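Local atomic coordinates of Pex protein (Anabaena sp. PCC 7120, PDB entry 2DQL), a protein that is associated with the cyanobacterial circadian clock and, as a member of the PadR-like winged-helix family, probably binds DNA to regulate transcription. Residues Cys25-Val30 with Thr57-Ala62. Residues are numbered along the deposited sequence; the frame is centred on the assembly and turned at random.
Sequences CYILYV and TVLYSA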
loop_
_atom_site.group_PDB
_atom_site.type_symbol
_atom_site.label_atom_id
_atom_site.label_comp_id
_atom_site.label_asym_id
_atom_site.label_seq_id
_atom_site.Cartn_x
_atom_site.Cartn_y
_atom_site.Cartn_z
ATOM N N CYS A 25 11.426 -6.509 -9.416
ATOM C CA CYS A 25 12.611 -5.760 -9.822
ATOM C C CYS A 25 13.676 -5.769 -8.726
ATOM O O CYS A 25 14.867 -5.902 -9.011
ATOM C CB CYS A 25 12.225 -4.323 -10.180
ATOM S SG CYS A 25 11.079 -4.237 -11.566
ATOM N N TYR A 26 13.245 -5.633 -7.475
ATOM C CA TYR A 26 14.175 -5.658 -6.349
ATOM C C TYR A 26 14.876 -7.018 -6.283
ATOM O O TYR A 26 16.097 -7.097 -6.127
ATOM C CB TYR A 26 13.434 -5.406 -5.030
ATOM C CG TYR A 26 14.203 -5.882 -3.815
ATOM C CD1 TYR A 26 15.412 -5.295 -3.451
ATOM C CD2 TYR A 26 13.753 -6.978 -3.076
ATOM C CE1 TYR A 26 16.162 -5.793 -2.385
ATOM C CE2 TYR A 26 14.491 -7.485 -2.017
ATOM C CZ TYR A 26 15.695 -6.891 -1.678
ATOM O OH TYR A 26 16.437 -7.416 -0.650
ATOM N N ILE A 27 14.103 -8.089 -6.406
ATOM C CA ILE A 27 14.687 -9.419 -6.349
ATOM C C ILE A 27 15.732 -9.618 -7.448
ATOM O O ILE A 27 16.812 -10.139 -7.185
ATOM C CB ILE A 27 13.588 -10.503 -6.419
ATOM C CG1 ILE A 27 12.779 -10.457 -5.119
ATOM C CG2 ILE A 27 14.212 -11.903 -6.611
ATOM C CD1 ILE A 27 11.478 -11.228 -5.155
ATOM N N LEU A 28 15.425 -9.194 -8.671
ATOM C CA LEU A 28 16.392 -9.342 -9.762
ATOM C C LEU A 28 17.633 -8.497 -9.494
ATOM O O LEU A 28 18.749 -8.904 -9.818
ATOM C CB LEU A 28 15.763 -8.958 -11.098
ATOM C CG LEU A 28 14.750 -9.979 -11.615
ATOM C CD1 LEU A 28 14.060 -9.435 -12.854
ATOM C CD2 LEU A 28 15.464 -11.288 -11.924
ATOM N N TYR A 29 17.436 -7.315 -8.912
ATOM C CA TYR A 29 18.550 -6.441 -8.562
ATOM C C TYR A 29 19.522 -7.192 -7.640
ATOM O O TYR A 29 20.745 -7.155 -7.833
ATOM C CB TYR A 29 18.018 -5.195 -7.847
ATOM C CG TYR A 29 19.069 -4.420 -7.083
ATOM C CD1 TYR A 29 20.011 -3.641 -7.747
ATOM C CD2 TYR A 29 19.124 -4.479 -5.692
ATOM C CE1 TYR A 29 20.989 -2.936 -7.042
ATOM C CE2 TYR A 29 20.094 -3.779 -4.977
ATOM C CZ TYR A 29 21.021 -3.012 -5.661
ATOM O OH TYR A 29 21.984 -2.323 -4.956
ATOM N N VAL A 30 18.976 -7.878 -6.639
ATOM C CA VAL A 30 19.810 -8.629 -5.705
ATOM C C VAL A 30 20.446 -9.849 -6.364
ATOM O O VAL A 30 21.641 -10.085 -6.201
ATOM C CB VAL A 30 19.005 -9.124 -4.478
ATOM C CG1 VAL A 30 19.885 -10.025 -3.602
ATOM C CG2 VAL A 30 18.506 -7.938 -3.660
ATOM N N THR A 57 4.300 -13.195 1.474
ATOM C CA THR A 57 3.332 -13.387 0.397
ATOM C C THR A 57 3.764 -12.723 -0.913
ATOM O O THR A 57 3.662 -13.322 -1.979
ATOM C CB THR A 57 1.931 -12.855 0.811
ATOM O OG1 THR A 57 1.412 -13.670 1.869
ATOM C CG2 THR A 57 0.961 -12.890 -0.365
ATOM N N VAL A 58 4.246 -11.487 -0.845
ATOM C CA VAL A 58 4.679 -10.820 -2.064
ATOM C C VAL A 58 5.977 -11.451 -2.572
ATOM O O VAL A 58 6.174 -11.580 -3.776
ATOM C CB VAL A 58 4.875 -9.306 -1.842
ATOM C CG1 VAL A 58 5.444 -8.658 -3.106
ATOM C CG2 VAL A 58 3.527 -8.670 -1.487
ATOM N N LEU A 59 6.853 -11.845 -1.654
ATOM C CA LEU A 59 8.109 -12.491 -2.041
ATOM C C LEU A 59 7.825 -13.690 -2.936
ATOM O O LEU A 59 8.376 -13.808 -4.031
ATOM C CB LEU A 59 8.883 -12.970 -0.803
ATOM C CG LEU A 59 10.017 -13.979 -1.067
ATOM C CD1 LEU A 59 11.073 -13.337 -1.966
ATOM C CD2 LEU A 59 10.633 -14.434 0.253
ATOM N N TYR A 60 6.934 -14.566 -2.495
ATOM C CA TYR A 60 6.712 -15.783 -3.266
ATOM C C TYR A 60 5.762 -15.527 -4.431
ATOM O O TYR A 60 5.786 -16.306 -5.422
ATOM C CB TYR A 60 6.505 -16.973 -2.327
ATOM C CG TYR A 60 7.760 -17.410 -1.604
ATOM C CD1 TYR A 60 8.729 -18.168 -2.249
ATOM C CD2 TYR A 60 7.976 -17.064 -0.277
ATOM C CE1 TYR A 60 9.876 -18.567 -1.593
ATOM C CE2 TYR A 60 9.122 -17.459 0.386
ATOM C CZ TYR A 60 10.068 -18.211 -0.276
ATOM O OH TYR A 60 11.210 -18.607 0.382
ATOM N N SER A 61 5.005 -14.436 -4.462
ATOM C CA SER A 61 4.204 -14.123 -5.639
ATOM C C SER A 61 5.217 -13.716 -6.710
ATOM O O SER A 61 5.064 -14.037 -7.887
ATOM C CB SER A 61 3.244 -12.957 -5.370
ATOM O OG SER A 61 2.217 -13.331 -4.468
ATOM N N ALA A 62 6.265 -13.014 -6.281
ATOM C CA ALA A 62 7.318 -12.560 -7.182
ATOM C C ALA A 62 8.150 -13.738 -7.681
ATOM O O ALA A 62 8.481 -13.813 -8.862
ATOM C CB ALA A 62 8.212 -11.561 -6.472
#
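Ile27 CD1 overlaps the methyl of Ala62, the two carbons lying 3.5 Å apart, and the same CD1 also meets the CD1 branch of Leu59 at 3.8 Å. Both close approaches between 25-30 and 57-62 thus fall on one methyl, a compact example of a long side chain on one helix matched to a short one on another. With CG1 of Ile27 beside the backbone N and anti to the carbonyl carbon (chi1 -69°), and chi2 near extended at 167°, CD1 is carried out to the far helix. There Ala62 already points its CB toward Ile27, whereas Leu59, about one turn earlier, sets out across the line to Ile27 but brings its end nearer, and its chain crosses that of Ile27 at about a right angle. The two helices, 20-31 and 56-68, belong to the helical core of what is, by family and order of elements, a PadR-like winged-helix domain; 56-68 follows helix 38-48 as the probable recognition helix, and the antiparallel hairpin of 72-77 and 86-91 would form the wing. All three touching residues are buried, near the middle of the chain. Ala62 also packs on Ile24 and Leu59 on Ile42 of helix 38-48, which makes the apolar seam a junction of three helices. Elsewhere on helix 20-31, Leu28 packs on Ala99 and Leu102 of the long helix 96-112. Away from the seam, Ser61 OG donates to Thr57 O at 2.9 Å; that oxygen also accepts from Ser61 N, the two donors coming from opposite faces of its plane, with OG tilted 34° from it.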